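YchF GTP-binding protein (Schizosaccharomyces pombe, PDB 1NI3) hydrolyses ATP, and GTP with lower efficiency, and negatively regulates the G2/M transition of the cell cycle. Local coordinates at residues Q13-N19 with T322-T327; E59-V65 with A85-D91; L262-S266 with M293-I297; I308-C313 with S381-W387; G326-A332 with G374-M379. All blocks are in the same frame, centred on the assembly; numbering follows the deposited sequence.

Interaction 1 (Q13-N19 with T322-T327)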
# COMPACT_ATOMS: atom_id res chain seq x y z
N GLN A 13 -10.61 -11.62 0.01
CA GLN A 13 -9.21 -11.21 0.06
C GLN A 13 -8.56 -11.28 -1.30
O GLN A 13 -8.72 -12.26 -2.03
CB GLN A 13 -8.42 -12.04 1.07
CG GLN A 13 -8.56 -11.48 2.47
CD GLN A 13 -8.25 -10.00 2.49
OE1 GLN A 13 -7.10 -9.60 2.29
NE2 GLN A 13 -9.28 -9.19 2.70
N TRP A 14 -7.81 -10.24 -1.62
CA TRP A 14 -7.18 -10.11 -2.92
C TRP A 14 -5.70 -9.74 -2.80
O TRP A 14 -5.33 -8.93 -1.97
CB TRP A 14 -7.96 -9.04 -3.68
CG TRP A 14 -7.42 -8.64 -4.97
CD1 TRP A 14 -6.35 -7.86 -5.20
CD2 TRP A 14 -7.94 -9.02 -6.25
NE1 TRP A 14 -6.14 -7.73 -6.55
CE2 TRP A 14 -7.10 -8.46 -7.22
CE3 TRP A 14 -9.01 -9.82 -6.67
CZ2 TRP A 14 -7.30 -8.62 -8.59
CZ3 TRP A 14 -9.23 -9.99 -8.03
CH2 TRP A 14 -8.36 -9.41 -8.98
N GLY A 15 -4.86 -10.34 -3.63
CA GLY A 15 -3.44 -10.02 -3.57
C GLY A 15 -2.57 -11.11 -2.97
O GLY A 15 -3.02 -12.24 -2.73
N ARG A 16 -1.32 -10.77 -2.74
CA ARG A 16 -0.35 -11.71 -2.20
C ARG A 16 -0.60 -12.03 -0.71
O ARG A 16 -1.01 -11.16 0.07
CB ARG A 16 1.05 -11.11 -2.43
CG ARG A 16 2.22 -11.87 -1.88
CD ARG A 16 3.36 -11.95 -2.91
NE ARG A 16 3.73 -10.67 -3.50
CZ ARG A 16 4.52 -10.56 -4.58
NH1 ARG A 16 5.01 -11.65 -5.16
NH2 ARG A 16 4.82 -9.37 -5.08
N PRO A 17 -0.40 -13.29 -0.31
CA PRO A 17 -0.59 -13.78 1.06
C PRO A 17 0.44 -13.21 2.03
O PRO A 17 1.59 -12.96 1.64
CB PRO A 17 -0.41 -15.29 0.93
CG PRO A 17 -0.90 -15.56 -0.45
CD PRO A 17 -0.27 -14.43 -1.24
N GLY A 18 0.03 -13.00 3.28
CA GLY A 18 0.96 -12.51 4.28
C GLY A 18 0.73 -11.16 4.92
O GLY A 18 -0.32 -10.53 4.75
N ASN A 19 1.73 -10.71 5.68
CA ASN A 19 1.67 -9.43 6.37
C ASN A 19 2.69 -8.46 5.83
O ASN A 19 2.39 -7.28 5.66
CB ASN A 19 1.89 -9.60 7.87
CG ASN A 19 0.97 -10.63 8.49
OD1 ASN A 19 -0.26 -10.50 8.47
ND2 ASN A 19 1.56 -11.68 9.05
N THR A 322 1.88 -5.23 12.74
CA THR A 322 1.03 -5.28 11.56
C THR A 322 0.49 -6.68 11.27
O THR A 322 1.22 -7.66 11.29
CB THR A 322 1.78 -4.81 10.31
OG1 THR A 322 2.08 -3.41 10.43
CG2 THR A 322 0.95 -5.04 9.06
N ILE A 323 -0.81 -6.76 10.99
CA ILE A 323 -1.42 -8.05 10.66
C ILE A 323 -2.47 -7.87 9.56
O ILE A 323 -2.87 -6.74 9.26
CB ILE A 323 -2.07 -8.72 11.91
CG1 ILE A 323 -3.13 -7.80 12.51
CG2 ILE A 323 -1.00 -9.07 12.93
CD1 ILE A 323 -4.26 -8.55 13.16
N ARG A 324 -2.92 -8.96 8.95
CA ARG A 324 -3.91 -8.85 7.89
C ARG A 324 -5.32 -8.72 8.43
O ARG A 324 -5.69 -9.38 9.41
CB ARG A 324 -3.82 -10.04 6.93
CG ARG A 324 -2.71 -9.90 5.91
CD ARG A 324 -3.04 -8.81 4.91
NE ARG A 324 -3.84 -9.30 3.79
CZ ARG A 324 -3.34 -10.01 2.78
NH1 ARG A 324 -2.04 -10.30 2.74
NH2 ARG A 324 -4.14 -10.42 1.80
N LYS A 325 -6.10 -7.87 7.76
CA LYS A 325 -7.48 -7.58 8.13
C LYS A 325 -8.27 -8.72 8.74
O LYS A 325 -9.16 -8.48 9.56
CB LYS A 325 -8.24 -7.05 6.91
CG LYS A 325 -8.74 -5.61 7.06
CD LYS A 325 -10.26 -5.53 7.23
CE LYS A 325 -10.74 -6.06 8.59
NZ LYS A 325 -12.24 -6.13 8.71
N GLY A 326 -7.98 -9.96 8.37
CA GLY A 326 -8.76 -11.04 8.96
C GLY A 326 -7.96 -12.07 9.72
O GLY A 326 -8.40 -13.20 9.88
N THR A 327 -6.80 -11.66 10.22
CA THR A 327 -5.94 -12.58 10.93
C THR A 327 -6.51 -13.00 12.27
O THR A 327 -7.16 -12.22 12.97
CB THR A 327 -4.57 -11.97 11.14
OG1 THR A 327 -4.06 -11.54 9.87
CG2 THR A 327 -3.62 -13.00 11.72
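Arg324 sets CG anti to its own carbonyl carbon (chi1 -80°) and bends again at chi2 and chi3, a curled course that brings its guanidinium into the bend of the 13-19 loop. Gln13, itself folded over at chi2, runs past it in the opposite direction and presents its amide oxygen. NH2 of Arg324 donates to OE1 of Gln13 at 3.1 Å, almost straight at 168°, with OE1 at the guanidinium edge and in its plane, although the amide is turned 60° from that plane. NH1 gives a second bond, 3.0 Å long, to the backbone O of Arg16. A further bond to Gly18 O is doubtful, because that oxygen sits too close to its surroundings in the model. Asn19 meets the strand itself, its OD1 3.5 Å from CA of Ile323. Behind the arginine, Thr327 N and OG1 both reach O of Arg324, fixing a type I turn. Gly15 and Gly18 have backbone angles at which a CB would meet the preceding carbonyl, which suits the loop's tight course. The side chain of Arg16 leads elsewhere, to a salt bridge with Asp117. An arginine held by a side-chain amide and a main-chain carbonyl thus ties the segment preceding the G domain's first strand to the last residues of the opening beta hairpin of the ubiquitin-like TGS domain.

Interaction 2 (E59-V65 with A85-D91); sequences EEAKVAV and AFLTVFD
Ala61 and Val89 face each other as an antiparallel hydrogen-bonded pair, with Ala61 N to Val89 O at 3.0 Å and Val89 N to Ala61 O at 2.9 Å. Val63 and Leu87 repeat the pattern, and Asp91 N extends it to Glu59 O at 2.8 Å. The strands twist, their directions standing 139° apart. This is the antiparallel strand pair of a P-loop G domain. Asp91 follows it at the position expected for the G3 (Walker B) aspartate, its side chain about 5 Å from that of Ser34, a magnesium ligand by similarity. Apolar contacts occupy the Ala61, Val63 and Val89 face, where Val63 CG2 meets Val89 CG2 at 3.8 Å; Ala61 and Val63 also touch helix 33-42. Charged and aromatic groups share the other face. Lys62, bent at chi2, forms a salt bridge from NZ to Glu60 OE2 (3.1 Å) and a weak bond to Thr88 OG1. The extended Glu60 chain lies across the Phe90 ring, Glu60 CG 3.7 Å from Phe90 CZ and the carboxylate plane only 25° from the ring's. Ala64 CB meets Phe86 CE2 at 3.8 Å.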
# COMPACT_ATOMS: atom_id res chain seq x y z
N GLU A 59 17.20 2.05 -1.59
CA GLU A 59 15.96 2.26 -2.35
C GLU A 59 14.72 1.87 -1.57
O GLU A 59 13.60 1.91 -2.09
CB GLU A 59 15.99 1.48 -3.67
CG GLU A 59 17.10 1.88 -4.62
CD GLU A 59 18.46 1.62 -4.03
OE1 GLU A 59 18.72 0.47 -3.63
OE2 GLU A 59 19.26 2.58 -3.98
N GLU A 60 14.93 1.46 -0.32
CA GLU A 60 13.83 1.07 0.54
C GLU A 60 13.66 2.05 1.69
O GLU A 60 14.64 2.44 2.32
CB GLU A 60 14.05 -0.33 1.12
CG GLU A 60 12.94 -0.77 2.07
CD GLU A 60 13.05 -2.23 2.47
OE1 GLU A 60 14.12 -2.62 2.98
OE2 GLU A 60 12.07 -2.98 2.27
N ALA A 61 12.42 2.43 1.95
CA ALA A 61 12.12 3.33 3.05
C ALA A 61 11.07 2.66 3.95
O ALA A 61 10.08 2.12 3.46
CB ALA A 61 11.59 4.66 2.50
N LYS A 62 11.33 2.67 5.25
CA LYS A 62 10.42 2.11 6.26
C LYS A 62 9.70 3.32 6.87
O LYS A 62 10.21 3.92 7.82
CB LYS A 62 11.19 1.41 7.39
CG LYS A 62 12.05 0.21 7.01
CD LYS A 62 11.20 -0.95 6.53
CE LYS A 62 12.03 -2.10 5.97
NZ LYS A 62 11.16 -3.05 5.22
N VAL A 63 8.55 3.70 6.33
CA VAL A 63 7.84 4.87 6.86
C VAL A 63 6.93 4.48 8.03
O VAL A 63 6.17 3.51 7.94
CB VAL A 63 7.00 5.55 5.77
CG1 VAL A 63 6.54 6.93 6.23
CG2 VAL A 63 7.80 5.63 4.51
N ALA A 64 6.99 5.24 9.11
CA ALA A 64 6.17 4.95 10.27
C ALA A 64 4.71 5.24 9.98
O ALA A 64 4.38 6.32 9.50
CB ALA A 64 6.64 5.75 11.47
N VAL A 65 3.85 4.27 10.27
CA VAL A 65 2.42 4.44 10.04
C VAL A 65 1.83 5.28 11.16
O VAL A 65 1.94 4.92 12.34
CB VAL A 65 1.66 3.11 10.05
CG1 VAL A 65 0.26 3.33 9.54
CG2 VAL A 65 2.41 2.08 9.23
N ALA A 85 4.13 1.17 13.73
CA ALA A 85 3.98 0.20 12.65
C ALA A 85 4.79 0.78 11.50
O ALA A 85 5.26 1.91 11.57
CB ALA A 85 2.51 0.08 12.27
N PHE A 86 4.95 0.01 10.43
CA PHE A 86 5.71 0.52 9.30
C PHE A 86 5.18 0.11 7.94
O PHE A 86 4.82 -1.05 7.74
CB PHE A 86 7.17 0.11 9.42
CG PHE A 86 7.90 0.82 10.52
CD1 PHE A 86 8.06 0.22 11.76
CD2 PHE A 86 8.38 2.11 10.33
CE1 PHE A 86 8.72 0.90 12.80
CE2 PHE A 86 9.03 2.79 11.37
CZ PHE A 86 9.20 2.18 12.61
N LEU A 87 5.12 1.07 7.03
CA LEU A 87 4.71 0.83 5.64
C LEU A 87 5.99 0.88 4.81
O LEU A 87 6.73 1.87 4.84
CB LEU A 87 3.76 1.90 5.09
CG LEU A 87 3.53 1.77 3.57
CD1 LEU A 87 2.77 0.49 3.29
CD2 LEU A 87 2.78 2.96 3.02
N THR A 88 6.26 -0.20 4.09
CA THR A 88 7.45 -0.27 3.25
C THR A 88 7.17 0.45 1.92
O THR A 88 6.12 0.26 1.29
CB THR A 88 7.83 -1.74 3.00
OG1 THR A 88 8.07 -2.37 4.26
CG2 THR A 88 9.08 -1.84 2.14
N VAL A 89 8.09 1.31 1.51
CA VAL A 89 7.92 2.05 0.27
C VAL A 89 9.19 1.94 -0.57
O VAL A 89 10.27 2.34 -0.14
CB VAL A 89 7.61 3.54 0.57
CG1 VAL A 89 7.31 4.29 -0.72
CG2 VAL A 89 6.45 3.64 1.53
N PHE A 90 9.05 1.37 -1.77
CA PHE A 90 10.19 1.19 -2.66
C PHE A 90 10.33 2.21 -3.78
O PHE A 90 9.35 2.60 -4.43
CB PHE A 90 10.19 -0.21 -3.27
CG PHE A 90 10.91 -1.22 -2.42
CD1 PHE A 90 10.22 -2.25 -1.81
CD2 PHE A 90 12.28 -1.11 -2.21
CE1 PHE A 90 10.88 -3.16 -0.99
CE2 PHE A 90 12.95 -2.03 -1.39
CZ PHE A 90 12.25 -3.05 -0.78
N ASP A 91 11.58 2.62 -3.97
CA ASP A 91 11.95 3.57 -5.01
C ASP A 91 12.29 2.80 -6.28
O ASP A 91 13.45 2.63 -6.64
CB ASP A 91 13.14 4.40 -4.54
CG ASP A 91 13.66 5.30 -5.62
OD1 ASP A 91 12.83 5.84 -6.38
OD2 ASP A 91 14.90 5.49 -5.70

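Interaction 3 (L262-S266 with M293-I297)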
# COMPACT_ATOMS: atom_id res chain seq x y z
N LEU A 262 -7.21 9.49 -5.00
CA LEU A 262 -6.50 10.58 -5.66
C LEU A 262 -6.09 11.60 -4.61
O LEU A 262 -6.92 12.32 -4.05
CB LEU A 262 -7.43 11.19 -6.71
CG LEU A 262 -6.83 12.09 -7.78
CD1 LEU A 262 -7.91 12.47 -8.78
CD2 LEU A 262 -6.26 13.32 -7.12
N ILE A 263 -4.79 11.67 -4.34
CA ILE A 263 -4.23 12.58 -3.34
C ILE A 263 -3.43 13.75 -3.92
O ILE A 263 -2.25 13.58 -4.25
CB ILE A 263 -3.29 11.80 -2.37
CG1 ILE A 263 -4.08 10.70 -1.65
CG2 ILE A 263 -2.66 12.76 -1.39
CD1 ILE A 263 -3.26 9.95 -0.60
N PRO A 264 -4.03 14.95 -4.03
CA PRO A 264 -3.30 16.09 -4.57
C PRO A 264 -2.24 16.47 -3.55
O PRO A 264 -2.54 16.65 -2.37
CB PRO A 264 -4.37 17.14 -4.71
CG PRO A 264 -5.24 16.87 -3.53
CD PRO A 264 -5.38 15.36 -3.59
N MSE A 265 -1.00 16.61 -4.01
CA MSE A 265 0.11 16.92 -3.13
C MSE A 265 1.12 17.86 -3.79
O MSE A 265 0.90 18.36 -4.88
CB MSE A 265 0.84 15.64 -2.82
CG MSE A 265 1.58 15.12 -4.03
SE MSE A 265 2.92 13.87 -3.43
CE MSE A 265 3.93 15.14 -2.35
N SER A 266 2.24 18.06 -3.11
CA SER A 266 3.31 18.90 -3.61
C SER A 266 4.65 18.45 -3.02
O SER A 266 5.05 18.89 -1.94
CB SER A 266 3.04 20.36 -3.25
OG SER A 266 4.22 21.15 -3.44
N MSE A 293 0.62 16.03 3.54
CA MSE A 293 -0.13 14.89 3.07
C MSE A 293 0.50 13.54 3.37
O MSE A 293 -0.14 12.50 3.20
CB MSE A 293 -0.34 15.01 1.56
CG MSE A 293 -1.00 16.28 1.20
SE MSE A 293 -2.70 16.31 2.11
CE MSE A 293 -3.79 15.79 0.59
N LEU A 294 1.76 13.52 3.80
CA LEU A 294 2.41 12.25 4.09
C LEU A 294 1.49 11.35 4.89
O LEU A 294 1.07 10.31 4.38
CB LEU A 294 3.71 12.46 4.87
CG LEU A 294 4.82 12.99 3.98
CD1 LEU A 294 6.13 13.06 4.75
CD2 LEU A 294 4.95 12.06 2.78
N PRO A 295 1.15 11.75 6.12
CA PRO A 295 0.27 10.91 6.94
C PRO A 295 -0.82 10.32 6.08
O PRO A 295 -0.93 9.11 5.97
CB PRO A 295 -0.22 11.87 8.00
CG PRO A 295 -0.19 13.20 7.28
CD PRO A 295 1.12 13.14 6.59
N LYS A 296 -1.62 11.16 5.44
CA LYS A 296 -2.69 10.66 4.58
C LYS A 296 -2.16 9.66 3.57
O LYS A 296 -2.71 8.56 3.45
CB LYS A 296 -3.35 11.80 3.82
CG LYS A 296 -4.32 11.35 2.74
CD LYS A 296 -5.56 10.72 3.36
CE LYS A 296 -6.70 10.52 2.34
NZ LYS A 296 -7.32 11.81 1.85
N ILE A 297 -1.11 10.01 2.84
CA ILE A 297 -0.57 9.07 1.86
C ILE A 297 -0.27 7.72 2.51
O ILE A 297 -0.86 6.70 2.14
CB ILE A 297 0.71 9.62 1.21
CG1 ILE A 297 0.36 10.79 0.28
CG2 ILE A 297 1.41 8.52 0.41
CD1 ILE A 297 1.54 11.52 -0.28
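Ile263 buries the largest area of any residue here. CD1 of Ile263 lies 3.8 Å from CG of Lys296 and equally 3.8 Å from CG1 of Ile297, where the two isoleucines meet at a slant. CG2 of Ile263, which stands anti to the backbone N, touches CE of Met293 at 3.8 Å and also comes near Ile297. Met293 and Met265 are both modelled as selenomethionine; SE of Met265 approaches CD1 of Ile297 at 4.2 Å, the side chains crossing at about a right angle. Met293 bends at chi2 and chi3, which folds its methyl back over the strand, close to O of Pro264. No hydrogen bond spans the contact. Ile297 N donates to Met293 O at 2.7 Å near the start of helix 294-304, Met293 N bonds to Glu270, and Ser266 N-caps helix 267-273. Strand 262-265 runs parallel to strand 227-232, whose Leu230 also touches Ile263, Met265 and Ile297, and helix 294-304 lies against this face; Pro264 packs on Met233, a predicted ATP-binding residue.

Interaction 4 (I308-C313 with S381-W387); sequences INYFTC and SGDIAHW
Tyr310 holds CG in the crowded position between backbone N and carbonyl carbon (chi1 72°), which swings its ring towards Trp387. The indole edge points at the tyrosine face in an offset edge-to-face pair, with the centres of the tyrosine ring and the six-membered indole ring 5.7 Å apart and the planes at 81°. Trp387 NE1 gives Tyr310 OH only a weak bond of 3.5 Å; the stronger partner of that hydroxyl is Ala332 O. Ala385 fills the corner, its CB over a face of the indole and 4.1 Å from Tyr310 CD2. A leucine at Tyr310 would probably leave the indole edge without an aromatic face to meet and Ala332 O without its hydroxyl partner. The backbones share a single bridge, Phe311 with Ile384, bonded in the parallel manner: Phe311 N donates to Asp383 O at 2.7 Å and Ala385 N to Phe311 O at 3.1 Å, with Gly382 N to Asn309 O (2.8 Å) before them. The strands are inclined by 56°, and beyond the bridge a water links the carbonyls of Cys313 and Ala385. Strand 307-312 also pairs antiparallel with 317-324 and strand 384-386 with 346-350, while Phe311 rests on helix 68-77 and both Tyr310 and Trp387 touch helix 329-336.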
# COMPACT_ATOMS: atom_id res chain seq x y z
N ILE A 308 -3.98 -4.04 9.17
CA ILE A 308 -4.49 -3.49 10.42
C ILE A 308 -3.41 -3.83 11.44
O ILE A 308 -2.40 -4.44 11.10
CB ILE A 308 -5.79 -4.19 10.87
CG1 ILE A 308 -5.52 -5.69 11.07
CG2 ILE A 308 -6.88 -4.00 9.86
CD1 ILE A 308 -6.61 -6.41 11.85
N ASN A 309 -3.63 -3.47 12.70
CA ASN A 309 -2.63 -3.76 13.71
C ASN A 309 -3.23 -3.91 15.09
O ASN A 309 -4.38 -3.56 15.34
CB ASN A 309 -1.62 -2.63 13.76
CG ASN A 309 -2.24 -1.34 14.26
OD1 ASN A 309 -3.37 -1.01 13.91
ND2 ASN A 309 -1.50 -0.60 15.08
N TYR A 310 -2.42 -4.45 15.99
CA TYR A 310 -2.81 -4.60 17.37
C TYR A 310 -1.53 -4.20 18.11
O TYR A 310 -0.46 -4.15 17.50
CB TYR A 310 -3.23 -6.04 17.69
CG TYR A 310 -2.11 -7.06 17.74
CD1 TYR A 310 -1.81 -7.85 16.63
CD2 TYR A 310 -1.39 -7.25 18.91
CE1 TYR A 310 -0.81 -8.83 16.71
CE2 TYR A 310 -0.40 -8.22 18.99
CZ TYR A 310 -0.12 -9.00 17.89
OH TYR A 310 0.85 -9.97 17.99
N PHE A 311 -1.62 -3.89 19.40
CA PHE A 311 -0.42 -3.47 20.12
C PHE A 311 -0.05 -4.41 21.25
O PHE A 311 -0.79 -5.32 21.59
CB PHE A 311 -0.59 -2.08 20.74
CG PHE A 311 -1.26 -1.10 19.83
CD1 PHE A 311 -2.64 -0.98 19.81
CD2 PHE A 311 -0.50 -0.29 18.99
CE1 PHE A 311 -3.26 -0.08 18.97
CE2 PHE A 311 -1.11 0.62 18.14
CZ PHE A 311 -2.50 0.72 18.13
N THR A 312 1.13 -4.17 21.82
CA THR A 312 1.59 -4.92 22.97
C THR A 312 2.19 -3.84 23.85
O THR A 312 3.33 -3.41 23.64
CB THR A 312 2.63 -6.01 22.63
OG1 THR A 312 3.80 -5.42 22.07
CG2 THR A 312 2.05 -7.03 21.67
N CYS A 313 1.41 -3.38 24.82
CA CYS A 313 1.84 -2.32 25.72
C CYS A 313 2.47 -2.83 27.01
O CYS A 313 2.18 -3.92 27.49
CB CYS A 313 0.65 -1.43 26.04
SG CYS A 313 -0.26 -1.00 24.57
N SER A 381 -8.72 -4.39 14.98
CA SER A 381 -7.84 -3.25 14.83
C SER A 381 -7.75 -2.47 16.13
O SER A 381 -8.76 -2.03 16.66
CB SER A 381 -8.36 -2.34 13.72
OG SER A 381 -7.42 -1.32 13.43
N GLY A 382 -6.53 -2.33 16.63
CA GLY A 382 -6.33 -1.59 17.86
C GLY A 382 -6.19 -2.46 19.08
O GLY A 382 -5.71 -2.02 20.12
N ASP A 383 -6.62 -3.71 18.96
CA ASP A 383 -6.55 -4.63 20.09
C ASP A 383 -5.20 -4.59 20.83
O ASP A 383 -4.13 -4.54 20.21
CB ASP A 383 -6.85 -6.06 19.62
CG ASP A 383 -8.33 -6.39 19.66
OD1 ASP A 383 -9.14 -5.49 19.99
OD2 ASP A 383 -8.69 -7.56 19.38
N ILE A 384 -5.25 -4.60 22.16
CA ILE A 384 -4.05 -4.62 22.98
C ILE A 384 -4.02 -6.05 23.48
O ILE A 384 -4.87 -6.46 24.27
CB ILE A 384 -4.15 -3.69 24.21
CG1 ILE A 384 -4.09 -2.22 23.78
CG2 ILE A 384 -2.98 -3.97 25.15
CD1 ILE A 384 -5.29 -1.78 22.98
N ALA A 385 -3.05 -6.82 23.00
CA ALA A 385 -2.97 -8.22 23.38
C ALA A 385 -1.75 -8.58 24.21
O ALA A 385 -0.79 -7.82 24.28
CB ALA A 385 -3.02 -9.10 22.14
N HIS A 386 -1.82 -9.75 24.83
CA HIS A 386 -0.74 -10.26 25.66
C HIS A 386 -0.72 -11.80 25.64
O HIS A 386 -1.67 -12.45 26.06
CB HIS A 386 -0.89 -9.76 27.10
CG HIS A 386 -0.22 -10.63 28.11
ND1 HIS A 386 -0.86 -11.69 28.71
CD2 HIS A 386 1.06 -10.64 28.56
CE1 HIS A 386 0.00 -12.32 29.50
NE2 HIS A 386 1.17 -11.71 29.43
N TRP A 387 0.38 -12.35 25.14
CA TRP A 387 0.55 -13.80 25.05
C TRP A 387 1.46 -14.27 26.19
O TRP A 387 2.27 -13.49 26.69
CB TRP A 387 1.19 -14.19 23.72
CG TRP A 387 0.90 -13.27 22.56
CD1 TRP A 387 1.78 -12.44 21.93
CD2 TRP A 387 -0.38 -13.05 21.94
NE1 TRP A 387 1.13 -11.72 20.95
CE2 TRP A 387 -0.19 -12.08 20.93
CE3 TRP A 387 -1.66 -13.59 22.13
CZ2 TRP A 387 -1.24 -11.63 20.12
CZ3 TRP A 387 -2.70 -13.14 21.32
CH2 TRP A 387 -2.48 -12.17 20.32
O HOH W 1 0.35 -5.91 26.26

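Interaction 5 (G326-A332 with G374-M379)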
# COMPACT_ATOMS: atom_id res chain seq x y z
N GLY A 326 -7.98 -9.96 8.37
CA GLY A 326 -8.76 -11.04 8.96
C GLY A 326 -7.96 -12.07 9.72
O GLY A 326 -8.40 -13.20 9.88
N THR A 327 -6.80 -11.66 10.22
CA THR A 327 -5.94 -12.58 10.93
C THR A 327 -6.51 -13.00 12.27
O THR A 327 -7.16 -12.22 12.97
CB THR A 327 -4.57 -11.97 11.14
OG1 THR A 327 -4.06 -11.54 9.87
CG2 THR A 327 -3.62 -13.00 11.72
N LYS A 328 -6.25 -14.24 12.63
CA LYS A 328 -6.74 -14.77 13.89
C LYS A 328 -5.64 -14.85 14.96
O LYS A 328 -4.48 -15.14 14.67
CB LYS A 328 -7.40 -16.13 13.67
CG LYS A 328 -8.85 -16.04 13.18
CD LYS A 328 -9.50 -17.41 12.94
CE LYS A 328 -8.94 -18.09 11.69
NZ LYS A 328 -9.53 -19.44 11.45
N ALA A 329 -6.05 -14.57 16.19
CA ALA A 329 -5.19 -14.56 17.36
C ALA A 329 -3.92 -15.41 17.29
O ALA A 329 -2.82 -14.88 17.41
CB ALA A 329 -6.00 -14.94 18.59
N PRO A 330 -4.05 -16.73 17.09
CA PRO A 330 -2.82 -17.53 17.02
C PRO A 330 -1.79 -16.95 16.06
O PRO A 330 -0.66 -16.64 16.45
CB PRO A 330 -3.32 -18.90 16.59
CG PRO A 330 -4.70 -18.96 17.19
CD PRO A 330 -5.24 -17.57 16.88
N GLN A 331 -2.19 -16.78 14.80
CA GLN A 331 -1.29 -16.23 13.78
C GLN A 331 -0.75 -14.88 14.23
O GLN A 331 0.45 -14.63 14.16
CB GLN A 331 -2.02 -16.07 12.45
CG GLN A 331 -2.53 -17.38 11.86
CD GLN A 331 -3.71 -17.94 12.64
OE1 GLN A 331 -3.83 -19.15 12.81
NE2 GLN A 331 -4.60 -17.06 13.09
N ALA A 332 -1.65 -14.01 14.68
CA ALA A 332 -1.28 -12.68 15.16
C ALA A 332 -0.13 -12.78 16.15
O ALA A 332 0.84 -12.04 16.08
CB ALA A 332 -2.47 -12.01 15.81
N GLY A 374 -9.52 -17.32 22.28
CA GLY A 374 -8.88 -18.56 21.89
C GLY A 374 -8.43 -18.61 20.44
O GLY A 374 -8.22 -17.57 19.80
N LYS A 375 -8.28 -19.81 19.90
CA LYS A 375 -7.82 -19.97 18.53
C LYS A 375 -8.76 -19.39 17.48
O LYS A 375 -8.31 -18.88 16.46
CB LYS A 375 -7.55 -21.45 18.24
CG LYS A 375 -6.36 -21.99 19.02
CD LYS A 375 -6.15 -23.49 18.82
CE LYS A 375 -7.15 -24.33 19.61
NZ LYS A 375 -6.88 -25.79 19.49
N GLU A 376 -10.07 -19.46 17.71
CA GLU A 376 -11.01 -18.93 16.73
C GLU A 376 -11.38 -17.49 16.95
O GLU A 376 -12.56 -17.15 17.03
CB GLU A 376 -12.27 -19.79 16.68
CG GLU A 376 -12.03 -21.22 16.24
CD GLU A 376 -11.11 -21.31 15.04
OE1 GLU A 376 -11.24 -20.48 14.11
OE2 GLU A 376 -10.26 -22.23 15.01
N TYR A 377 -10.38 -16.62 17.06
CA TYR A 377 -10.64 -15.20 17.27
C TYR A 377 -9.90 -14.34 16.26
O TYR A 377 -8.67 -14.37 16.17
CB TYR A 377 -10.21 -14.75 18.67
CG TYR A 377 -10.35 -13.26 18.87
CD1 TYR A 377 -11.61 -12.66 18.98
CD2 TYR A 377 -9.22 -12.42 18.91
CE1 TYR A 377 -11.74 -11.28 19.12
CE2 TYR A 377 -9.36 -11.03 19.05
CZ TYR A 377 -10.62 -10.47 19.15
OH TYR A 377 -10.78 -9.11 19.26
N VAL A 378 -10.66 -13.57 15.49
CA VAL A 378 -10.07 -12.67 14.52
C VAL A 378 -9.77 -11.38 15.25
O VAL A 378 -10.67 -10.76 15.83
CB VAL A 378 -11.01 -12.39 13.33
CG1 VAL A 378 -11.06 -13.59 12.41
CG2 VAL A 378 -12.40 -12.04 13.84
N MSE A 379 -8.50 -10.99 15.25
CA MSE A 379 -8.05 -9.77 15.93
C MSE A 379 -8.86 -8.57 15.48
O MSE A 379 -9.42 -8.54 14.38
CB MSE A 379 -6.57 -9.53 15.64
CG MSE A 379 -5.65 -10.67 16.02
SE MSE A 379 -5.61 -10.97 17.93
CE MSE A 379 -4.14 -9.81 18.43
O HOH W 2 -7.79 -9.45 12.24
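Ala329 N donates to O of Tyr377 at 2.6 Å, and Met379 N to O of Thr327 at 2.9 Å, so the two backbones grip on both sides of Lys328. Lys328 places CG 3.4 Å from CG1 of Val378; a kink at chi3 then takes NZ to OE1 of Glu376, a salt bridge whose hydrogen bond is weak at 3.3 Å. An alanine at Lys328 would probably leave the Glu376 carboxylate without this countercharge and Val378 CG1 without the CG it packs against. Met379, modelled as selenomethionine and bent at chi2 and chi3, sets CG 3.5 Å from CB of Ala332. In the TGS domain, of ubiquitin-like type, this is where the helix following the first hairpin begins, secured by a loop from later in the chain. Ala329 CB sits at the ring edge of Tyr377, 4.1 Å from CD2, and Pro330 CG packs on Lys375 CA. Further out, Glu376 centres an inverse gamma turn that bends the loop, and Tyr377 OH is hydrogen-bonded to Glu380 and Asp383. Met379 is backed by Trp387.

Interactions 1, 2, 3 and 4 reach one mixed sheet that runs from the nucleotide-binding domain into the TGS domain, strand 81-90 pairing in parallel with strand 317-324. Interaction 1 closes a loop of some 300 residues within which interactions 2 and 3 lie in series, their centres about 15 Å apart. Its segments alternate along the chain with those of interaction 4, and Ile323 N probably bonds to Ile308 O between them. Interaction 5 is nested inside the loop closed by interaction 4, centres about 11 Å apart; hydrogen bonds and the packing of Met379 join the two. Interactions 3 and 5, centres about 33 Å apart, lie on opposite sides of the chain's centre. Direct touches connect interaction 1 with 2, 4 and 5, whereas interaction 3 touches none.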